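Local coordinates for serine protease inhibitor (Thermoanaerobacter tengcongensis, PDB 2PEF), which belongs to the serpin family, probably inhibits serine proteases, and was crystallised in its latent state, at residues 7-12 / 71-76; 13-18 / 61-66; 42-47 / 110-115; 134-139 / 159-164; 323-328 / 363-368. All blocks are in the same frame, centred on the assembly; numbering follows the deposited sequence.

Interaction 1: residues 7-12 / 71-76; sequences EKFIYN and NKYLYT
Phe9 and Tyr73 form the heart of a buried aromatic contact where the N-terminal helix 7-22 crosses helix 67-80 almost perpendicularly. The axes of the two short segments come within 11.5 Å of each other at 86°. Phe9 CB sits over the middle of one face of the Tyr73 ring, 3.8 Å from its centroid and close to the ring normal, which makes a CH-pi contact. The rings themselves neither stack nor meet edge to face: their planes are inclined at 34°. With chi1 at 175°, Phe9 carries its ring on past the tyrosine, bringing CD1 to 3.5 Å from Tyr73 CB. The far end of the phenyl ring is met near its plane by one branch of Leu74, whose CD2 lies 4.0 Å from Phe9 CE1. Lys8 CB approaches Tyr73 OH at 4.3 Å, but the polar ends of both residues have other partners, Asp64 for the ammonium and Asp6 for the hydroxyl. The N terminus of this serpin serves to trap the metastable native state. In this latent form its residues Lys3 and Asp6 lie against Thr76 and Tyr73 through hydrogen bonds. Outward from the aromatic pair, Leu74 also packs on Met39, Leu40 and Ala43 of helix 35-46, Tyr77 meets the Phe9 ring, and Tyr11 faces helix 244-252.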
# COMPACT_ATOMS: atom_id res chain seq x y z
N GLU A 7 -2.72 20.97 1.27
CA GLU A 7 -3.69 20.51 0.28
C GLU A 7 -3.02 19.98 -0.99
O GLU A 7 -3.52 19.03 -1.60
CB GLU A 7 -4.70 21.61 -0.06
CG GLU A 7 -5.56 22.05 1.12
N LYS A 8 -1.89 20.57 -1.38
CA LYS A 8 -1.12 20.10 -2.53
C LYS A 8 -0.67 18.65 -2.35
O LYS A 8 -0.90 17.82 -3.22
CB LYS A 8 0.08 21.01 -2.82
CG LYS A 8 0.98 20.51 -3.96
CD LYS A 8 1.95 21.58 -4.45
CE LYS A 8 1.29 22.54 -5.44
NZ LYS A 8 0.71 21.85 -6.63
N PHE A 9 -0.04 18.36 -1.21
CA PHE A 9 0.39 16.99 -0.92
C PHE A 9 -0.79 16.02 -0.86
O PHE A 9 -0.73 14.93 -1.42
CB PHE A 9 1.21 16.91 0.38
CG PHE A 9 1.56 15.50 0.78
CD1 PHE A 9 2.66 14.86 0.22
CD2 PHE A 9 0.78 14.81 1.70
CE1 PHE A 9 2.99 13.55 0.59
CE2 PHE A 9 1.10 13.49 2.07
CZ PHE A 9 2.21 12.87 1.51
N ILE A 10 -1.85 16.40 -0.15
CA ILE A 10 -3.02 15.52 -0.01
C ILE A 10 -3.61 15.15 -1.38
O ILE A 10 -3.73 13.96 -1.70
CB ILE A 10 -4.10 16.12 0.93
CG1 ILE A 10 -3.54 16.24 2.35
CG2 ILE A 10 -5.36 15.26 0.91
CD1 ILE A 10 -4.42 17.02 3.32
N TYR A 11 -3.95 16.15 -2.19
CA TYR A 11 -4.62 15.85 -3.46
C TYR A 11 -3.69 15.23 -4.51
O TYR A 11 -4.13 14.37 -5.28
CB TYR A 11 -5.40 17.06 -3.99
CG TYR A 11 -6.73 17.24 -3.29
CD1 TYR A 11 -6.88 18.16 -2.25
CD2 TYR A 11 -7.85 16.47 -3.65
CE1 TYR A 11 -8.09 18.32 -1.60
CE2 TYR A 11 -9.07 16.63 -3.00
CZ TYR A 11 -9.19 17.55 -1.97
OH TYR A 11 -10.39 17.72 -1.33
N ASN A 12 -2.42 15.61 -4.53
CA ASN A 12 -1.44 14.95 -5.40
C ASN A 12 -1.22 13.49 -5.01
O ASN A 12 -1.19 12.61 -5.86
CB ASN A 12 -0.12 15.72 -5.45
CG ASN A 12 -0.19 16.97 -6.31
OD1 ASN A 12 -1.28 17.47 -6.62
ND2 ASN A 12 0.96 17.48 -6.71
N ASN A 71 10.51 14.47 -0.38
CA ASN A 71 11.28 13.98 0.76
C ASN A 71 10.82 14.64 2.06
O ASN A 71 10.58 13.96 3.06
CB ASN A 71 12.78 14.26 0.58
CG ASN A 71 13.43 13.37 -0.45
OD1 ASN A 71 12.87 12.36 -0.87
ND2 ASN A 71 14.63 13.75 -0.88
N LYS A 72 10.69 15.97 2.02
CA LYS A 72 10.26 16.73 3.19
C LYS A 72 8.84 16.34 3.59
O LYS A 72 8.55 16.11 4.76
CB LYS A 72 10.37 18.23 2.93
CG LYS A 72 11.78 18.70 2.68
CD LYS A 72 11.89 20.22 2.77
CE LYS A 72 13.32 20.68 2.53
NZ LYS A 72 13.70 20.61 1.09
N TYR A 73 7.95 16.27 2.59
CA TYR A 73 6.56 15.88 2.82
C TYR A 73 6.45 14.50 3.45
O TYR A 73 5.71 14.31 4.43
CB TYR A 73 5.79 15.87 1.50
CG TYR A 73 5.21 17.19 1.03
CD1 TYR A 73 5.36 17.59 -0.30
CD2 TYR A 73 4.50 18.02 1.89
CE1 TYR A 73 4.82 18.78 -0.76
CE2 TYR A 73 3.95 19.22 1.44
CZ TYR A 73 4.11 19.59 0.11
OH TYR A 73 3.58 20.77 -0.35
N LEU A 74 7.16 13.53 2.88
CA LEU A 74 7.06 12.15 3.34
C LEU A 74 7.68 11.96 4.72
O LEU A 74 7.12 11.26 5.57
CB LEU A 74 7.67 11.19 2.32
CG LEU A 74 6.86 11.01 1.03
CD1 LEU A 74 7.59 10.12 0.06
CD2 LEU A 74 5.46 10.46 1.32
N TYR A 75 8.82 12.60 4.94
CA TYR A 75 9.43 12.63 6.26
C TYR A 75 8.44 13.16 7.30
O TYR A 75 8.28 12.58 8.37
CB TYR A 75 10.72 13.46 6.25
CG TYR A 75 11.23 13.82 7.63
CD1 TYR A 75 11.92 12.89 8.40
CD2 TYR A 75 11.04 15.10 8.15
CE1 TYR A 75 12.40 13.21 9.66
CE2 TYR A 75 11.51 15.43 9.42
CZ TYR A 75 12.19 14.48 10.16
OH TYR A 75 12.65 14.82 11.41
N THR A 76 7.76 14.26 6.97
CA THR A 76 6.82 14.88 7.89
C THR A 76 5.57 14.01 8.07
O THR A 76 5.07 13.85 9.19
CB THR A 76 6.42 16.28 7.40
OG1 THR A 76 7.61 17.03 7.09
CG2 THR A 76 5.62 17.02 8.46

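Interaction 2: residues 13-18 / 61-66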
# COMPACT_ATOMS: atom_id res chain seq x y z
N THR A 13 -1.10 13.23 -3.71
CA THR A 13 -0.89 11.87 -3.21
C THR A 13 -2.15 11.02 -3.40
O THR A 13 -2.05 9.84 -3.74
CB THR A 13 -0.40 11.87 -1.74
OG1 THR A 13 0.81 12.64 -1.67
CG2 THR A 13 -0.12 10.46 -1.23
N ALA A 14 -3.31 11.65 -3.24
CA ALA A 14 -4.60 11.00 -3.50
C ALA A 14 -4.69 10.53 -4.94
O ALA A 14 -5.10 9.39 -5.20
CB ALA A 14 -5.76 11.93 -3.15
N ASP A 15 -4.28 11.39 -5.88
CA ASP A 15 -4.25 11.04 -7.31
C ASP A 15 -3.34 9.84 -7.59
O ASP A 15 -3.74 8.90 -8.28
CB ASP A 15 -3.84 12.24 -8.17
CG ASP A 15 -5.03 13.10 -8.59
OD1 ASP A 15 -6.17 12.79 -8.19
OD2 ASP A 15 -4.82 14.08 -9.33
N PHE A 16 -2.12 9.87 -7.05
CA PHE A 16 -1.19 8.74 -7.17
C PHE A 16 -1.81 7.46 -6.61
O PHE A 16 -1.75 6.40 -7.24
CB PHE A 16 0.13 9.03 -6.45
CG PHE A 16 0.99 7.81 -6.24
CD1 PHE A 16 1.84 7.37 -7.25
CD2 PHE A 16 0.95 7.11 -5.04
CE1 PHE A 16 2.64 6.24 -7.06
CE2 PHE A 16 1.74 5.98 -4.84
CZ PHE A 16 2.59 5.55 -5.85
N SER A 17 -2.39 7.58 -5.42
CA SER A 17 -2.97 6.45 -4.71
C SER A 17 -4.07 5.77 -5.51
O SER A 17 -4.09 4.54 -5.65
CB SER A 17 -3.49 6.89 -3.34
OG SER A 17 -2.41 7.30 -2.50
N ILE A 18 -5.00 6.57 -6.04
CA ILE A 18 -6.13 6.04 -6.79
C ILE A 18 -5.72 5.53 -8.18
O ILE A 18 -6.23 4.51 -8.64
CB ILE A 18 -7.31 7.05 -6.85
CG1 ILE A 18 -7.84 7.35 -5.44
CG2 ILE A 18 -8.45 6.55 -7.76
CD1 ILE A 18 -8.29 6.11 -4.63
N LEU A 61 5.07 10.19 -9.10
CA LEU A 61 4.77 10.18 -7.67
C LEU A 61 4.07 11.44 -7.16
O LEU A 61 3.22 11.37 -6.27
CB LEU A 61 6.04 9.96 -6.86
CG LEU A 61 6.81 8.66 -7.09
CD1 LEU A 61 8.15 8.69 -6.37
CD2 LEU A 61 5.97 7.46 -6.65
N GLY A 62 4.44 12.60 -7.71
CA GLY A 62 4.02 13.86 -7.13
C GLY A 62 3.56 14.94 -8.09
O GLY A 62 3.23 16.04 -7.66
N LYS A 63 3.54 14.61 -9.38
CA LYS A 63 3.16 15.56 -10.45
C LYS A 63 4.15 16.73 -10.55
O LYS A 63 5.21 16.60 -11.15
CB LYS A 63 1.74 16.09 -10.24
CG LYS A 63 0.64 15.05 -10.21
CD LYS A 63 -0.59 15.66 -9.58
CE LYS A 63 -1.86 15.03 -10.07
NZ LYS A 63 -3.00 15.87 -9.62
N ASP A 64 3.79 17.85 -9.93
CA ASP A 64 4.62 19.06 -9.96
C ASP A 64 5.55 19.18 -8.74
O ASP A 64 6.34 20.12 -8.65
CB ASP A 64 3.73 20.30 -10.08
CG ASP A 64 2.80 20.48 -8.88
OD1 ASP A 64 2.31 19.48 -8.33
OD2 ASP A 64 2.54 21.65 -8.52
N ILE A 65 5.45 18.22 -7.82
CA ILE A 65 6.29 18.22 -6.63
C ILE A 65 7.66 17.62 -6.94
O ILE A 65 7.76 16.52 -7.49
CB ILE A 65 5.62 17.46 -5.44
CG1 ILE A 65 4.24 18.05 -5.14
CG2 ILE A 65 6.52 17.50 -4.20
CD1 ILE A 65 3.41 17.23 -4.18
N SER A 66 8.72 18.36 -6.60
CA SER A 66 10.09 17.90 -6.79
C SER A 66 10.45 16.84 -5.74
O SER A 66 9.78 16.74 -4.71
CB SER A 66 11.06 19.07 -6.67
OG SER A 66 11.20 19.48 -5.31
O HOH W 1 1.99 13.10 -4.29
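Leu61, on helix 51-62, points its CB away from helix 7-22, yet its CD2 branch comes round to within 3.6 Å of Phe16 CE1. The leucine and phenylalanine run alongside one another, and both also touch Met39 of helix 35-46. Beside them, one water donates to the carbonyl O of Leu61 and to OG1 of Thr13, at 2.9 Å from each, so it bridges the backbone of one segment and a side chain of the other. Gly62 opens a type II' turn closed by the bond from Ile65 N to Gly62 O (3.1 Å). Lys63 takes the second place of this turn with a positive phi of 64°, and its extended chain comes in across the aspartate, where Lys63 NZ reaches Asp15 OD2 at 2.6 Å. Asp64 turns back to Asn12, while Ile65 packs on Leu70 and Tyr73 of helix 67-80, the helix for which Ser66 is the N-cap. Chemically the contact is divided: a buried apolar pair, a water bridge, and a salt bridge from an exposed lysine. The ammonium meets OD2 on its anti side, 24° out of the carboxylate plane, so the pairing probably owes more to charge than to alignment.

Interaction 3: residues 42-47 / 110-115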
# COMPACT_ATOMS: atom_id res chain seq x y z
N LEU A 42 9.43 3.90 -3.77
CA LEU A 42 9.71 4.58 -5.02
C LEU A 42 10.34 5.96 -4.80
O LEU A 42 11.17 6.40 -5.60
CB LEU A 42 8.45 4.69 -5.87
CG LEU A 42 7.89 3.37 -6.43
CD1 LEU A 42 6.46 3.56 -6.91
CD2 LEU A 42 8.76 2.82 -7.56
N ALA A 43 9.93 6.64 -3.73
CA ALA A 43 10.52 7.94 -3.41
C ALA A 43 11.99 7.79 -3.02
O ALA A 43 12.84 8.60 -3.44
CB ALA A 43 9.72 8.63 -2.31
N MET A 44 12.30 6.76 -2.23
CA MET A 44 13.69 6.42 -1.91
C MET A 44 14.48 6.20 -3.19
O MET A 44 15.56 6.76 -3.37
CB MET A 44 13.78 5.16 -1.04
CG MET A 44 13.47 5.38 0.44
SD MET A 44 14.07 4.03 1.47
CE MET A 44 13.02 2.67 0.97
N THR A 45 13.91 5.39 -4.08
CA THR A 45 14.55 5.03 -5.34
C THR A 45 14.81 6.27 -6.21
O THR A 45 15.86 6.38 -6.84
CB THR A 45 13.70 4.00 -6.13
OG1 THR A 45 13.40 2.88 -5.28
CG2 THR A 45 14.44 3.50 -7.36
N ALA A 46 13.86 7.21 -6.20
CA ALA A 46 13.95 8.42 -7.02
C ALA A 46 15.13 9.32 -6.64
O ALA A 46 15.64 10.07 -7.48
CB ALA A 46 12.64 9.21 -6.97
N ASN A 47 15.57 9.22 -5.39
CA ASN A 47 16.72 9.99 -4.90
C ASN A 47 18.05 9.53 -5.47
O ASN A 47 19.08 10.19 -5.28
CB ASN A 47 16.75 9.99 -3.37
CG ASN A 47 15.86 11.05 -2.78
OD1 ASN A 47 16.22 12.23 -2.72
ND2 ASN A 47 14.67 10.65 -2.34
N GLN A 110 22.78 9.51 2.89
CA GLN A 110 22.43 10.51 3.89
C GLN A 110 20.95 10.90 3.80
O GLN A 110 20.25 10.96 4.81
CB GLN A 110 23.32 11.75 3.78
CG GLN A 110 23.27 12.67 5.00
CD GLN A 110 23.72 11.99 6.29
OE1 GLN A 110 23.00 11.99 7.28
NE2 GLN A 110 24.92 11.42 6.27
N ILE A 111 20.49 11.17 2.58
CA ILE A 111 19.08 11.50 2.33
C ILE A 111 18.17 10.38 2.82
O ILE A 111 17.18 10.62 3.52
CB ILE A 111 18.83 11.80 0.83
CG1 ILE A 111 19.58 13.07 0.41
CG2 ILE A 111 17.32 11.95 0.55
CD1 ILE A 111 19.80 13.19 -1.09
N ILE A 112 18.53 9.15 2.48
CA ILE A 112 17.76 7.96 2.83
C ILE A 112 17.76 7.69 4.34
O ILE A 112 16.73 7.37 4.92
CB ILE A 112 18.22 6.75 1.96
CG1 ILE A 112 17.24 6.52 0.80
CG2 ILE A 112 18.35 5.48 2.77
CD1 ILE A 112 17.11 7.69 -0.16
N ALA A 113 18.92 7.86 4.97
CA ALA A 113 19.02 7.73 6.43
C ALA A 113 18.25 8.85 7.14
O ALA A 113 17.58 8.60 8.15
CB ALA A 113 20.48 7.72 6.87
N ASP A 114 18.36 10.06 6.62
CA ASP A 114 17.77 11.24 7.27
C ASP A 114 16.26 11.36 7.11
O ASP A 114 15.55 11.56 8.09
CB ASP A 114 18.45 12.53 6.80
CG ASP A 114 19.82 12.74 7.43
OD1 ASP A 114 20.13 12.08 8.45
OD2 ASP A 114 20.58 13.58 6.92
N TYR A 115 15.78 11.27 5.87
CA TYR A 115 14.36 11.47 5.57
C TYR A 115 13.52 10.20 5.68
O TYR A 115 12.32 10.27 5.93
CB TYR A 115 14.19 12.07 4.17
CG TYR A 115 14.59 13.52 4.08
CD1 TYR A 115 15.90 13.89 3.80
CD2 TYR A 115 13.65 14.53 4.28
CE1 TYR A 115 16.27 15.24 3.72
CE2 TYR A 115 14.00 15.87 4.20
CZ TYR A 115 15.31 16.22 3.92
OH TYR A 115 15.66 17.55 3.85
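The carbonyl O of Ala43 is gripped twice by Asn47, the residue whose side chain meets Ile111 across the contact. Asn47 ND2 donates to Ala43 O at 3.0 Å, a bent bond with an N-H...O angle of 134° that arrives above the carbonyl plane. The backbone N of Asn47 adds a weak bond to the same oxygen, and a firmer one to Met44 O at 3.2 Å. The amide is thereby folded back onto its own helix, and its OD1 accepts from Asn71 ND2 of helix 67-80, so both ends of this buried group are satisfied. Ile111 packs against the amide held in this way: CG2, the branch lying anti to the isoleucine's backbone N, stands 3.5 Å from Asn47 OD1, while CD1 reaches the same oxygen less closely. Ile112 contacts Asn47 as well as Met44, about one turn earlier in the chain. Its chi1 of -100° departs from a staggered value, and its CD1 ends 3.7 Å from Met44 O and 4.0 Å from Asn47 CB. Its CG1 lies 4.0 Å from Met44 CG, the methionine lying across the isoleucine. Neither segment donates a hydrogen bond to the other, so the joint itself is van der Waals in character. Next to the contact, Met44 and Ile112 both touch Ile95 of strand 87-98. This is the serpin arrangement in which helix B (35-46) runs behind the large central sheet A and helix E (106-116) packs beside its end, with helix D (67-80) alongside both.

Interaction 4: residues 134-139 / 159-164; sequences NNWVKS and YLINAV
A chi1 of -173° sets the Trp136 indole away from its own backbone N and out toward strand 159-164, while Ile161, with chi1 at -54°, presents its CG2 methyl to meet it. The contact belongs to the serpin fold, in which helix F (127-140) lies across the front of the central sheet A and here covers its third strand (158-169). The segment axes are 9.1 Å apart at their closest, and their directions differ by 25°. The six-membered end of the indole does the touching. Trp136 CZ3 is 3.7 Å from Ile161 CG2, an approach that is neither over the face nor at the edge, and the two side chains overlap as they run antiparallel past one another. The same CZ3 stands 4.2 Å from Ala163 CB, two residues along the strand. Strand alternation explains the pattern: Ile161 and Ala163 turn their CB atoms to the helix, whereas Asn162 turns to the far side, where its amide bonds to Ser37 and Asn93. The polar NE1 of the indole bonds to Asp119 OD2, and Phe121 meets the ring nearly at right angles. With NE1 bonded and the ring packed by Ile161 and Phe121, its rotation is probably restricted. No hydrogen bond joins the two segments, so the contact between them is apolar. Val137 completes it: its CG1, lying in the plane of the indole at the edge, is also 4.2 Å from Ile161 CG2.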
# COMPACT_ATOMS: atom_id res chain seq x y z
N ASN A 134 14.40 -11.62 4.32
CA ASN A 134 13.13 -12.20 4.74
C ASN A 134 12.88 -12.07 6.24
O ASN A 134 11.74 -11.86 6.66
CB ASN A 134 13.01 -13.65 4.29
CG ASN A 134 12.81 -13.76 2.79
OD1 ASN A 134 12.32 -12.83 2.14
ND2 ASN A 134 13.19 -14.90 2.23
N ASN A 135 13.94 -12.20 7.04
CA ASN A 135 13.83 -11.96 8.48
C ASN A 135 13.49 -10.51 8.79
O ASN A 135 12.71 -10.23 9.72
CB ASN A 135 15.10 -12.41 9.20
CG ASN A 135 15.17 -13.91 9.36
OD1 ASN A 135 14.17 -14.56 9.65
ND2 ASN A 135 16.36 -14.47 9.16
N TRP A 136 14.04 -9.60 7.99
CA TRP A 136 13.76 -8.18 8.13
C TRP A 136 12.30 -7.89 7.81
O TRP A 136 11.61 -7.28 8.61
CB TRP A 136 14.70 -7.35 7.24
CG TRP A 136 14.60 -5.87 7.45
CD1 TRP A 136 15.32 -5.11 8.33
CD2 TRP A 136 13.73 -4.96 6.75
NE1 TRP A 136 14.96 -3.79 8.22
CE2 TRP A 136 13.99 -3.67 7.26
CE3 TRP A 136 12.77 -5.11 5.75
CZ2 TRP A 136 13.31 -2.54 6.81
CZ3 TRP A 136 12.09 -3.98 5.29
CH2 TRP A 136 12.37 -2.71 5.82
N VAL A 137 11.82 -8.37 6.66
CA VAL A 137 10.41 -8.16 6.28
C VAL A 137 9.44 -8.82 7.28
O VAL A 137 8.43 -8.22 7.65
CB VAL A 137 10.09 -8.55 4.80
CG1 VAL A 137 10.93 -7.73 3.83
CG2 VAL A 137 10.27 -10.04 4.56
N LYS A 138 9.78 -10.02 7.74
CA LYS A 138 8.96 -10.70 8.74
C LYS A 138 8.86 -9.89 10.02
O LYS A 138 7.79 -9.77 10.60
CB LYS A 138 9.51 -12.10 9.03
CG LYS A 138 8.51 -13.01 9.74
CD LYS A 138 9.11 -14.38 10.04
CE LYS A 138 8.06 -15.32 10.61
N SER A 139 9.99 -9.32 10.47
CA SER A 139 10.01 -8.53 11.70
C SER A 139 9.22 -7.23 11.57
O SER A 139 8.43 -6.88 12.45
CB SER A 139 11.45 -8.20 12.11
OG SER A 139 11.47 -7.32 13.23
N TYR A 159 18.93 -3.58 -3.51
CA TYR A 159 17.49 -3.64 -3.30
C TYR A 159 17.08 -2.48 -2.39
O TYR A 159 17.80 -2.11 -1.47
CB TYR A 159 17.08 -4.94 -2.63
CG TYR A 159 17.45 -6.23 -3.32
CD1 TYR A 159 17.83 -7.35 -2.58
CD2 TYR A 159 17.41 -6.35 -4.72
CE1 TYR A 159 18.17 -8.54 -3.19
CE2 TYR A 159 17.75 -7.55 -5.34
CZ TYR A 159 18.12 -8.64 -4.57
OH TYR A 159 18.45 -9.82 -5.17
N LEU A 160 15.89 -1.94 -2.66
CA LEU A 160 15.26 -0.96 -1.78
C LEU A 160 13.93 -1.56 -1.36
O LEU A 160 13.17 -2.06 -2.19
CB LEU A 160 15.06 0.38 -2.49
CG LEU A 160 16.31 1.05 -3.09
CD1 LEU A 160 16.58 0.56 -4.52
CD2 LEU A 160 16.18 2.56 -3.07
N ILE A 161 13.65 -1.52 -0.06
CA ILE A 161 12.46 -2.18 0.48
C ILE A 161 11.77 -1.28 1.49
O ILE A 161 12.41 -0.71 2.38
CB ILE A 161 12.79 -3.55 1.15
CG1 ILE A 161 13.55 -4.46 0.18
CG2 ILE A 161 11.51 -4.23 1.64
CD1 ILE A 161 14.16 -5.69 0.81
N ASN A 162 10.45 -1.16 1.36
CA ASN A 162 9.63 -0.58 2.40
C ASN A 162 8.67 -1.61 3.00
O ASN A 162 8.18 -2.48 2.28
CB ASN A 162 8.82 0.60 1.86
CG ASN A 162 7.72 1.03 2.80
OD1 ASN A 162 6.61 0.49 2.75
ND2 ASN A 162 8.02 1.98 3.68
N ALA A 163 8.41 -1.49 4.30
CA ALA A 163 7.36 -2.25 4.97
C ALA A 163 6.45 -1.35 5.79
O ALA A 163 6.91 -0.40 6.42
CB ALA A 163 7.97 -3.34 5.85
N VAL A 164 5.16 -1.64 5.74
CA VAL A 164 4.15 -0.95 6.55
C VAL A 164 3.38 -2.01 7.34
O VAL A 164 2.97 -3.03 6.78
CB VAL A 164 3.17 -0.13 5.66
CG1 VAL A 164 1.99 0.40 6.48
CG2 VAL A 164 3.89 1.01 4.99

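Interaction 5: residues 323-328 / 363-368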
# COMPACT_ATOMS: atom_id res chain seq x y z
N THR A 323 -8.54 -4.72 12.83
CA THR A 323 -7.92 -5.00 11.54
C THR A 323 -6.40 -5.01 11.68
O THR A 323 -5.83 -4.16 12.36
CB THR A 323 -8.34 -3.97 10.47
OG1 THR A 323 -9.77 -3.97 10.33
CG2 THR A 323 -7.70 -4.26 9.11
N LYS A 324 -5.77 -5.99 11.05
CA LYS A 324 -4.32 -6.00 10.89
C LYS A 324 -4.07 -6.01 9.40
O LYS A 324 -4.69 -6.79 8.67
CB LYS A 324 -3.71 -7.26 11.51
CG LYS A 324 -3.77 -7.32 13.03
CD LYS A 324 -3.25 -8.65 13.54
CE LYS A 324 -3.27 -8.70 15.06
N ALA A 325 -3.17 -5.15 8.95
CA ALA A 325 -2.83 -5.08 7.53
C ALA A 325 -1.33 -4.84 7.39
O ALA A 325 -0.72 -4.16 8.21
CB ALA A 325 -3.61 -3.98 6.85
N GLY A 326 -0.75 -5.44 6.36
CA GLY A 326 0.69 -5.35 6.14
C GLY A 326 1.00 -5.19 4.67
O GLY A 326 0.26 -5.66 3.80
N ALA A 327 2.11 -4.51 4.39
CA ALA A 327 2.56 -4.32 3.02
C ALA A 327 4.07 -4.28 2.93
O ALA A 327 4.76 -3.81 3.84
CB ALA A 327 1.97 -3.05 2.43
N VAL A 328 4.58 -4.80 1.82
CA VAL A 328 5.98 -4.64 1.47
C VAL A 328 6.03 -4.20 0.02
O VAL A 328 5.26 -4.68 -0.81
CB VAL A 328 6.78 -5.95 1.64
CG1 VAL A 328 8.21 -5.80 1.11
CG2 VAL A 328 6.80 -6.39 3.10
N PRO A 363 -5.69 7.01 1.71
CA PRO A 363 -5.77 5.57 1.95
C PRO A 363 -4.41 4.92 2.21
O PRO A 363 -3.58 4.82 1.30
CB PRO A 363 -6.38 5.04 0.66
CG PRO A 363 -5.91 5.98 -0.40
CD PRO A 363 -5.74 7.33 0.27
N ILE A 364 -4.20 4.49 3.45
CA ILE A 364 -3.00 3.71 3.81
C ILE A 364 -3.04 2.37 3.09
O ILE A 364 -2.03 1.93 2.53
CB ILE A 364 -2.89 3.50 5.35
CG1 ILE A 364 -2.98 4.83 6.10
CG2 ILE A 364 -1.62 2.72 5.71
CD1 ILE A 364 -1.84 5.82 5.83
N PHE A 365 -4.21 1.73 3.11
CA PHE A 365 -4.50 0.52 2.35
C PHE A 365 -5.80 0.73 1.58
O PHE A 365 -6.71 1.43 2.04
CB PHE A 365 -4.67 -0.68 3.30
CG PHE A 365 -3.38 -1.17 3.90
CD1 PHE A 365 -2.86 -0.58 5.05
CD2 PHE A 365 -2.70 -2.24 3.32
CE1 PHE A 365 -1.67 -1.04 5.61
CE2 PHE A 365 -1.51 -2.70 3.87
CZ PHE A 365 -0.99 -2.11 5.02
N ILE A 366 -5.87 0.14 0.39
CA ILE A 366 -7.10 0.18 -0.41
C ILE A 366 -7.23 -1.13 -1.19
O ILE A 366 -6.25 -1.65 -1.73
CB ILE A 366 -7.18 1.45 -1.31
CG1 ILE A 366 -8.53 1.53 -2.03
CG2 ILE A 366 -6.00 1.52 -2.29
CD1 ILE A 366 -8.86 2.93 -2.58
N GLY A 367 -8.43 -1.69 -1.22
CA GLY A 367 -8.62 -3.00 -1.83
C GLY A 367 -10.04 -3.37 -2.21
O GLY A 367 -10.96 -2.56 -2.11
N THR A 368 -10.19 -4.61 -2.67
CA THR A 368 -11.48 -5.12 -3.10
C THR A 368 -11.73 -6.46 -2.44
O THR A 368 -10.80 -7.25 -2.26
CB THR A 368 -11.55 -5.32 -4.63
OG1 THR A 368 -10.46 -6.14 -5.06
CG2 THR A 368 -11.49 -3.99 -5.36
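Ala325 CB sits over the Phe365 ring: the methyl lies above the centre of one face, 3.6 Å from the centroid and 9° off the normal, a nearly ideal CH-pi geometry. Two further groups of strand 323-328 meet the phenyl. Gly326 O approaches the edge, near the ring plane, 3.4 Å from Phe365 CE2, and Ala327 CB comes obliquely to 3.8 Å from the same CE2. One aromatic side chain thus spans three consecutive residues, touching the methyls of Ala325 and Ala327 and the backbone between them. The ring leaves the chain at a classic beta bulge, where Ile364 and Phe365 both face Ile355 on strand 345-357, which probably sets its direction. From this corner chi1 at -73° directs the ring toward strand 323-328. Ile355 touches both Phe365 and Ala325, and Val164 and Phe166 of strand 158-169 also pack on the phenyl, so it is enclosed by aliphatic and aromatic neighbours. Strand 322-331 is hydrogen-bonded on both edges: Ala325 and Ala327 bond through their backbones to Phe166 and Val164, and Gly326 to Phe315. It therefore runs antiparallel between strands 158-169 and 310-318, consistent with the reactive-centre loop entering sheet A as its fourth strand. Phe365 fills the core between that strand and sheet B, an arrangement in keeping with the latent serpin fold.

From the N terminus, helix 7-22 enters interaction 1 and then interaction 2; interaction 1 is closed by helix 67-80, interaction 2 by the end of helix 51-62 and the turn after it. Interaction 2 (13-18 / 61-66) nests inside the loop of interaction 1 (7-12 / 71-76), and the two share helix 7-22. Interaction 3 (42-47 / 110-115) starts within both loops and ends beyond them, so it crosses each and brings in helix 106-116. Interactions 4 and 5 follow in series, each closing its own loop, and meet through the adjacent strands 158-169 and 322-331. Met44 links interaction 3 to 4, and Ile18 with Ile366 links 2 to 5, tying the helical cluster to the sheets.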